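Local coordinates for protein single-stranded-DNA-specific exonuclease RecJ (Thermus thermophilus, PDB 2ZXR) that digests single-stranded DNA from the 5' end toward the 3' end as a divalent-metal-dependent exonuclease acting in DNA repair, at residues A[190-195]-A[226-231]; A[209-214]-A[233-238]. All coordinates share one frame; numbering follows the deposited sequence.

Contact 1: A[190-195]-A[226-231]; sequences VAFLLL and WGWNRA
The indole NE1 of W228, on the ring that F192 and L193 meet with their side chains, donates a hydrogen bond to the carbonyl oxygen of A51. This polar grip at the five-membered ring helps fix the ring's rotation, while the six-membered ring meets the hydrocarbon of L193 and F192. L193 lies over one face of the indole: its CD1 stands 4.1 Å above the ring plane, offset toward the rim. The other methyl comes closer, with L193 CD2 only 3.4 Å from W228 CZ2, and the branch point follows, L193 CG being 3.7 Å from W228 CZ2. L193 and W228 approach from opposite directions, each reaching from its own helix toward the other. F192 comes to the rim instead. Its CD2 is 3.8 Å from W228 CZ2, edge against edge, with the two ring planes inclined by about 50°, so there is no stack. The indole leaves its helix with CG anti to the backbone N (chi1 -165°), and its length spans a wide separation, the CA atoms of L193 and W228 being 10.8 Å apart. No hydrogen bond crosses between 190-195 and 226-231; the join is apolar and buried. On the indole's own side, N229 OD1 lies in the ring plane, 3.5 Å from W228 CE3, and the N229 amide is held by ND2 bonds to the carbonyls of K184 and P224. The contact joins helix 187-201, in the DHH-family region, to the start of helix 227-239. L50, L53 and L55 pack round W228 and L193, helix 211-220 lies against F192, and other faces of 190-195 rest on helix 83-98 and on T158 of strand 154-158.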
ATOM      1  N   VAL A 190     -18.925  -8.307  -6.881  1.00 18.82           N
ATOM      2  CA  VAL A 190     -20.272  -8.065  -7.387  1.00 19.31           C
ATOM      3  C   VAL A 190     -20.967  -9.413  -7.712  1.00 18.43           C
ATOM      4  O   VAL A 190     -22.153  -9.567  -7.430  1.00 18.05           O
ATOM      5  CB  VAL A 190     -20.235  -7.114  -8.628  1.00 19.70           C
ATOM      6  CG1 VAL A 190     -21.651  -6.973  -9.230  1.00 20.13           C
ATOM      7  CG2 VAL A 190     -19.721  -5.714  -8.202  1.00 19.16           C
ATOM      8  N   ALA A 191     -20.239 -10.380  -8.273  1.00 16.54           N
ATOM      9  CA  ALA A 191     -20.824 -11.708  -8.524  1.00 17.45           C
ATOM     10  C   ALA A 191     -21.324 -12.279  -7.169  1.00 18.71           C
ATOM     11  O   ALA A 191     -22.394 -12.891  -7.070  1.00 17.30           O
ATOM     12  CB  ALA A 191     -19.784 -12.644  -9.094  1.00 16.60           C
ATOM     13  N   PHE A 192     -20.515 -12.081  -6.135  1.00 17.93           N
ATOM     14  CA  PHE A 192     -20.843 -12.545  -4.789  1.00 19.14           C
ATOM     15  C   PHE A 192     -22.093 -11.799  -4.279  1.00 19.13           C
ATOM     16  O   PHE A 192     -22.998 -12.401  -3.739  1.00 19.27           O
ATOM     17  CB  PHE A 192     -19.634 -12.268  -3.881  1.00 19.74           C
ATOM     18  CG  PHE A 192     -19.844 -12.614  -2.450  1.00 21.93           C
ATOM     19  CD1 PHE A 192     -19.742 -13.918  -2.020  1.00 22.07           C
ATOM     20  CD2 PHE A 192     -20.114 -11.618  -1.512  1.00 23.23           C
ATOM     21  CE1 PHE A 192     -19.896 -14.239  -0.678  1.00 22.51           C
ATOM     22  CE2 PHE A 192     -20.274 -11.938  -0.162  1.00 22.37           C
ATOM     23  CZ  PHE A 192     -20.162 -13.245   0.244  1.00 21.59           C
ATOM     24  N   LEU A 193     -22.139 -10.485  -4.457  1.00 19.56           N
ATOM     25  CA  LEU A 193     -23.288  -9.704  -4.005  1.00 20.72           C
ATOM     26  C   LEU A 193     -24.559 -10.166  -4.709  1.00 21.84           C
ATOM     27  O   LEU A 193     -25.612 -10.282  -4.078  1.00 21.62           O
ATOM     28  CB  LEU A 193     -23.051  -8.213  -4.255  1.00 20.39           C
ATOM     29  CG  LEU A 193     -21.998  -7.629  -3.305  1.00 21.14           C
ATOM     30  CD1 LEU A 193     -21.518  -6.264  -3.795  1.00 20.84           C
ATOM     31  CD2 LEU A 193     -22.593  -7.555  -1.897  1.00 20.93           C
ATOM     32  N   LEU A 194     -24.441 -10.440  -6.011  1.00 21.98           N
ATOM     33  CA  LEU A 194     -25.554 -10.910  -6.825  1.00 22.33           C
ATOM     34  C   LEU A 194     -26.057 -12.255  -6.320  1.00 22.68           C
ATOM     35  O   LEU A 194     -27.272 -12.452  -6.184  1.00 23.35           O
ATOM     36  CB  LEU A 194     -25.131 -11.043  -8.293  1.00 21.84           C
ATOM     37  CG  LEU A 194     -26.210 -11.488  -9.296  1.00 23.22           C
ATOM     38  CD1 LEU A 194     -27.378 -10.494  -9.266  1.00 22.74           C
ATOM     39  CD2 LEU A 194     -25.617 -11.561 -10.729  1.00 21.80           C
ATOM     40  N   LEU A 195     -25.150 -13.200  -6.061  1.00 21.77           N
ATOM     41  CA  LEU A 195     -25.590 -14.494  -5.548  1.00 21.73           C
ATOM     42  C   LEU A 195     -26.313 -14.261  -4.202  1.00 23.32           C
ATOM     43  O   LEU A 195     -27.323 -14.900  -3.897  1.00 23.11           O
ATOM     44  CB  LEU A 195     -24.392 -15.439  -5.334  1.00 20.49           C
ATOM     45  CG  LEU A 195     -24.721 -16.808  -4.709  1.00 18.58           C
ATOM     46  CD1 LEU A 195     -25.687 -17.560  -5.605  1.00 16.32           C
ATOM     47  CD2 LEU A 195     -23.442 -17.604  -4.489  1.00 17.73           C
ATOM     48  N   TRP A 226     -10.732  -1.525   1.913  1.00 27.78           N
ATOM     49  CA  TRP A 226     -11.374  -0.841   3.022  1.00 29.71           C
ATOM     50  C   TRP A 226     -12.876  -1.071   2.959  1.00 28.51           C
ATOM     51  O   TRP A 226     -13.400  -1.549   1.944  1.00 29.53           O
ATOM     52  CB  TRP A 226     -11.034   0.667   3.041  1.00 34.12           C
ATOM     53  CG  TRP A 226     -11.192   1.441   1.759  1.00 36.90           C
ATOM     54  CD1 TRP A 226     -12.344   1.654   1.056  1.00 38.63           C
ATOM     55  CD2 TRP A 226     -10.163   2.173   1.078  1.00 37.42           C
ATOM     56  NE1 TRP A 226     -12.097   2.482  -0.027  1.00 40.05           N
ATOM     57  CE2 TRP A 226     -10.766   2.810  -0.035  1.00 38.46           C
ATOM     58  CE3 TRP A 226      -8.794   2.352   1.304  1.00 38.06           C
ATOM     59  CZ2 TRP A 226     -10.043   3.615  -0.926  1.00 39.86           C
ATOM     60  CZ3 TRP A 226      -8.066   3.151   0.417  1.00 39.39           C
ATOM     61  CH2 TRP A 226      -8.692   3.772  -0.684  1.00 40.06           C
ATOM     62  N   GLY A 227     -13.556  -0.777   4.059  1.00 26.45           N
ATOM     63  CA  GLY A 227     -14.985  -0.957   4.122  1.00 24.32           C
ATOM     64  C   GLY A 227     -15.396  -2.375   3.768  1.00 24.58           C
ATOM     65  O   GLY A 227     -14.828  -3.347   4.276  1.00 24.12           O
ATOM     66  N   TRP A 228     -16.387  -2.483   2.883  1.00 23.32           N
ATOM     67  CA  TRP A 228     -16.902  -3.773   2.442  1.00 22.55           C
ATOM     68  C   TRP A 228     -15.788  -4.697   1.921  1.00 21.00           C
ATOM     69  O   TRP A 228     -15.750  -5.890   2.248  1.00 19.86           O
ATOM     70  CB  TRP A 228     -17.943  -3.573   1.341  1.00 23.48           C
ATOM     71  CG  TRP A 228     -18.747  -4.804   1.105  1.00 23.74           C
ATOM     72  CD1 TRP A 228     -19.846  -5.211   1.807  1.00 23.53           C
ATOM     73  CD2 TRP A 228     -18.496  -5.812   0.120  1.00 23.71           C
ATOM     74  NE1 TRP A 228     -20.299  -6.413   1.318  1.00 24.19           N
ATOM     75  CE2 TRP A 228     -19.489  -6.806   0.280  1.00 23.94           C
ATOM     76  CE3 TRP A 228     -17.525  -5.971  -0.886  1.00 22.52           C
ATOM     77  CZ2 TRP A 228     -19.544  -7.948  -0.526  1.00 23.32           C
ATOM     78  CZ3 TRP A 228     -17.575  -7.099  -1.687  1.00 22.41           C
ATOM     79  CH2 TRP A 228     -18.583  -8.082  -1.504  1.00 22.87           C
ATOM     80  N   ASN A 229     -14.887  -4.167   1.108  1.00 19.87           N
ATOM     81  CA  ASN A 229     -13.808  -5.026   0.614  1.00 19.66           C
ATOM     82  C   ASN A 229     -12.971  -5.563   1.789  1.00 18.71           C
ATOM     83  O   ASN A 229     -12.588  -6.709   1.767  1.00 19.00           O
ATOM     84  CB  ASN A 229     -12.903  -4.295  -0.398  1.00 19.14           C
ATOM     85  CG  ASN A 229     -13.500  -4.226  -1.796  1.00 18.77           C
ATOM     86  OD1 ASN A 229     -14.382  -5.020  -2.172  1.00 18.74           O
ATOM     87  ND2 ASN A 229     -12.997  -3.300  -2.593  1.00 19.49           N
ATOM     88  N   ARG A 230     -12.691  -4.756   2.817  1.00 19.92           N
ATOM     89  CA  ARG A 230     -11.927  -5.262   3.976  1.00 19.39           C
ATOM     90  C   ARG A 230     -12.689  -6.378   4.674  1.00 18.81           C
ATOM     91  O   ARG A 230     -12.112  -7.385   5.073  1.00 19.58           O
ATOM     92  CB  ARG A 230     -11.652  -4.168   5.033  1.00 21.54           C
ATOM     93  CG  ARG A 230     -11.291  -4.776   6.457  1.00 22.12           C
ATOM     94  CD  ARG A 230     -11.021  -3.733   7.622  1.00 24.01           C
ATOM     95  NE  ARG A 230      -9.611  -3.446   7.515  1.00 27.45           N
ATOM     96  CZ  ARG A 230      -8.653  -3.761   8.371  1.00 25.97           C
ATOM     97  NH1 ARG A 230      -8.866  -4.374   9.536  1.00 25.66           N
ATOM     98  NH2 ARG A 230      -7.421  -3.570   7.959  1.00 27.77           N
ATOM     99  N   ALA A 231     -13.990  -6.191   4.851  1.00 18.08           N
ATOM    100  CA  ALA A 231     -14.792  -7.191   5.533  1.00 18.49           C
ATOM    101  C   ALA A 231     -14.861  -8.487   4.729  1.00 19.67           C
ATOM    102  O   ALA A 231     -14.806  -9.580   5.297  1.00 18.78           O
ATOM    103  CB  ALA A 231     -16.204  -6.655   5.768  1.00 20.54           C
TER

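Contact 2: A[209-214]-A[233-238]; sequences EYADLA and VKEGLA
The carboxylate of D212, whose CB touches the carbonyl oxygen of G236, is turned away from 233-238 and held by partners on both oxygens. L213 N donates to D212 OD2 over 2.7 Å, arriving on the anti side and 32° out of the carboxylate plane; the bond is bent, with 133° at the hydrogen. W245 NE1 adds a weak bond to OD2, and S243 OG bonds OD1, so the buried carboxylate has several partners to hold it. D212 CG sits between its own N and carbonyl carbon (chi1 45°), which folds the acid back over its own backbone, with only CB, 3.5 Å from G236 O, meeting the other helix. The second carboxylate, that of E235, is also directed elsewhere. CG is the part that touches, 3.9 Å from A211 CB, and the chain then bends at chi2, OE2 forming a salt bridge with R239 one turn further along the same helix.

Between these two acids the backbones themselves meet. This is a close helix-helix contact made possible by small residues, A211 and G236, in which the successive helices 211-220, in the DHH-family region, and 227-239 touch where G236 has no side chain to keep them apart. The CA atoms of D212 and G236 are 3.6 Å apart, and G236 CA makes a CA-H...O contact of 3.4 Å with A211 O. A211 CB also reaches the backbone of the second helix, lying 4.1 Å from G236 N. No conventional hydrogen bond crosses between 209-214 and 233-238. A211 and A214 pack in addition on L232, one turn before G236, while L213 on another face of its helix rests on I91 of helix 83-98.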
ATOM      1  N   GLU A 209     -19.897 -19.235   2.320  1.00 20.08           N
ATOM      2  CA  GLU A 209     -18.900 -20.197   1.879  1.00 20.94           C
ATOM      3  C   GLU A 209     -18.277 -19.788   0.523  1.00 19.10           C
ATOM      4  O   GLU A 209     -17.299 -20.375   0.098  1.00 19.64           O
ATOM      5  CB  GLU A 209     -19.488 -21.629   1.827  1.00 23.28           C
ATOM      6  CG  GLU A 209     -20.441 -21.894   0.676  1.00 27.42           C
ATOM      7  CD  GLU A 209     -21.097 -23.275   0.716  1.00 31.00           C
ATOM      8  OE1 GLU A 209     -20.400 -24.272   1.025  1.00 32.44           O
ATOM      9  OE2 GLU A 209     -22.323 -23.370   0.405  1.00 33.13           O
ATOM     10  N   TYR A 210     -18.809 -18.745  -0.120  1.00 19.77           N
ATOM     11  CA  TYR A 210     -18.284 -18.261  -1.413  1.00 19.22           C
ATOM     12  C   TYR A 210     -17.383 -17.046  -1.218  1.00 19.44           C
ATOM     13  O   TYR A 210     -16.858 -16.465  -2.188  1.00 19.64           O
ATOM     14  CB  TYR A 210     -19.444 -17.868  -2.337  1.00 18.79           C
ATOM     15  CG  TYR A 210     -20.255 -19.042  -2.805  1.00 18.91           C
ATOM     16  CD1 TYR A 210     -19.908 -19.709  -3.964  1.00 18.75           C
ATOM     17  CD2 TYR A 210     -21.364 -19.504  -2.065  1.00 19.53           C
ATOM     18  CE1 TYR A 210     -20.628 -20.814  -4.404  1.00 20.39           C
ATOM     19  CE2 TYR A 210     -22.097 -20.614  -2.494  1.00 20.04           C
ATOM     20  CZ  TYR A 210     -21.720 -21.264  -3.670  1.00 20.29           C
ATOM     21  OH  TYR A 210     -22.398 -22.367  -4.129  1.00 22.88           O
ATOM     22  N   ALA A 211     -17.196 -16.649   0.038  1.00 18.79           N
ATOM     23  CA  ALA A 211     -16.389 -15.469   0.299  1.00 17.09           C
ATOM     24  C   ALA A 211     -14.886 -15.690   0.061  1.00 17.09           C
ATOM     25  O   ALA A 211     -14.175 -14.724  -0.179  1.00 16.75           O
ATOM     26  CB  ALA A 211     -16.643 -14.965   1.706  1.00 16.30           C
ATOM     27  N   ASP A 212     -14.395 -16.934   0.147  1.00 16.89           N
ATOM     28  CA  ASP A 212     -12.968 -17.183  -0.111  1.00 16.71           C
ATOM     29  C   ASP A 212     -12.697 -16.924  -1.595  1.00 16.89           C
ATOM     30  O   ASP A 212     -11.720 -16.232  -1.942  1.00 16.85           O
ATOM     31  CB  ASP A 212     -12.518 -18.602   0.301  1.00 16.93           C
ATOM     32  CG  ASP A 212     -13.485 -19.706  -0.130  1.00 18.60           C
ATOM     33  OD1 ASP A 212     -13.259 -20.881   0.301  1.00 17.83           O
ATOM     34  OD2 ASP A 212     -14.451 -19.417  -0.885  1.00 16.96           O
ATOM     35  N   LEU A 213     -13.562 -17.442  -2.469  1.00 14.86           N
ATOM     36  CA  LEU A 213     -13.408 -17.186  -3.906  1.00 15.57           C
ATOM     37  C   LEU A 213     -13.479 -15.681  -4.171  1.00 15.59           C
ATOM     38  O   LEU A 213     -12.691 -15.144  -4.934  1.00 16.36           O
ATOM     39  CB  LEU A 213     -14.544 -17.836  -4.723  1.00 14.78           C
ATOM     40  CG  LEU A 213     -14.590 -19.360  -4.777  1.00 16.06           C
ATOM     41  CD1 LEU A 213     -15.899 -19.843  -5.424  1.00 14.67           C
ATOM     42  CD2 LEU A 213     -13.364 -19.842  -5.572  1.00 16.02           C
ATOM     43  N   ALA A 214     -14.453 -15.019  -3.549  1.00 15.79           N
ATOM     44  CA  ALA A 214     -14.657 -13.582  -3.744  1.00 16.18           C
ATOM     45  C   ALA A 214     -13.460 -12.747  -3.260  1.00 15.99           C
ATOM     46  O   ALA A 214     -13.097 -11.751  -3.894  1.00 14.30           O
ATOM     47  CB  ALA A 214     -15.964 -13.126  -3.015  1.00 15.65           C
ATOM     48  N   VAL A 233     -12.671  -9.634   2.484  1.00 16.04           N
ATOM     49  CA  VAL A 233     -11.375 -10.299   2.515  1.00 16.91           C
ATOM     50  C   VAL A 233     -11.119 -10.975   3.881  1.00 17.42           C
ATOM     51  O   VAL A 233     -10.654 -12.101   3.935  1.00 17.78           O
ATOM     52  CB  VAL A 233     -10.249  -9.284   2.117  1.00 16.80           C
ATOM     53  CG1 VAL A 233      -8.861  -9.832   2.448  1.00 15.25           C
ATOM     54  CG2 VAL A 233     -10.365  -9.004   0.581  1.00 16.03           C
ATOM     55  N   LYS A 234     -11.453 -10.312   4.978  1.00 17.74           N
ATOM     56  CA  LYS A 234     -11.236 -10.942   6.275  1.00 19.74           C
ATOM     57  C   LYS A 234     -12.024 -12.263   6.327  1.00 19.81           C
ATOM     58  O   LYS A 234     -11.489 -13.295   6.713  1.00 20.94           O
ATOM     59  CB  LYS A 234     -11.669 -10.011   7.413  1.00 20.26           C
ATOM     60  CG  LYS A 234     -10.762  -8.761   7.579  1.00 23.02           C
ATOM     61  CD  LYS A 234     -11.405  -7.713   8.547  1.00 24.44           C
ATOM     62  CE  LYS A 234     -10.983  -7.916   9.991  1.00 26.29           C
ATOM     63  NZ  LYS A 234      -9.739  -7.092  10.288  1.00 26.29           N
ATOM     64  N   GLU A 235     -13.285 -12.225   5.925  1.00 19.33           N
ATOM     65  CA  GLU A 235     -14.113 -13.427   5.920  1.00 20.28           C
ATOM     66  C   GLU A 235     -13.526 -14.519   5.003  1.00 19.39           C
ATOM     67  O   GLU A 235     -13.357 -15.659   5.420  1.00 19.77           O
ATOM     68  CB  GLU A 235     -15.531 -13.073   5.457  1.00 21.03           C
ATOM     69  CG  GLU A 235     -16.553 -14.223   5.489  1.00 24.43           C
ATOM     70  CD  GLU A 235     -16.835 -14.732   6.901  1.00 25.65           C
ATOM     71  OE1 GLU A 235     -16.818 -13.925   7.848  1.00 28.63           O
ATOM     72  OE2 GLU A 235     -17.099 -15.930   7.070  1.00 24.60           O
ATOM     73  N   GLY A 236     -13.222 -14.167   3.755  1.00 19.06           N
ATOM     74  CA  GLY A 236     -12.699 -15.145   2.820  1.00 18.22           C
ATOM     75  C   GLY A 236     -11.332 -15.716   3.154  1.00 17.91           C
ATOM     76  O   GLY A 236     -11.114 -16.921   2.997  1.00 18.25           O
ATOM     77  N   LEU A 237     -10.411 -14.877   3.618  1.00 17.14           N
ATOM     78  CA  LEU A 237      -9.085 -15.384   3.955  1.00 17.92           C
ATOM     79  C   LEU A 237      -9.205 -16.411   5.057  1.00 18.96           C
ATOM     80  O   LEU A 237      -8.469 -17.393   5.075  1.00 19.97           O
ATOM     81  CB  LEU A 237      -8.157 -14.256   4.414  1.00 17.08           C
ATOM     82  CG  LEU A 237      -7.702 -13.189   3.415  1.00 16.46           C
ATOM     83  CD1 LEU A 237      -6.818 -12.143   4.121  1.00 17.91           C
ATOM     84  CD2 LEU A 237      -6.940 -13.847   2.312  1.00 16.78           C
ATOM     85  N   ALA A 238     -10.130 -16.171   5.986  1.00 20.19           N
ATOM     86  CA  ALA A 238     -10.355 -17.102   7.095  1.00 20.77           C
ATOM     87  C   ALA A 238     -10.943 -18.434   6.589  1.00 20.77           C
ATOM     88  O   ALA A 238     -10.682 -19.480   7.174  1.00 19.40           O
ATOM     89  CB  ALA A 238     -11.319 -16.469   8.140  1.00 19.24           C
TER

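In the fold
Contacts 1 and 2 share helix 227-239, which meets helix 187-201 through its first turns and helix 211-220 further along. Their centres are 10 Å apart and they touch: F192 CE1 is 3.7 Å from A211 N, F192 CB is 3.9 Å from A214 CB, and L195 CD2 is 3.7 Å from Y210 CD2. F192 thus packs against both helix 211-220 and, through W228, helix 227-239. Contact 1 is near the metal site: the F192 side chain is about 9 Å from that of D84, the L193 side chain about 9 Å from that of H160, and the W228 side chain about 12 Å from the bound magnesium. Contact 2 lies away from the metal site, although helix 211-220 leads directly to the magnesium ligand D221.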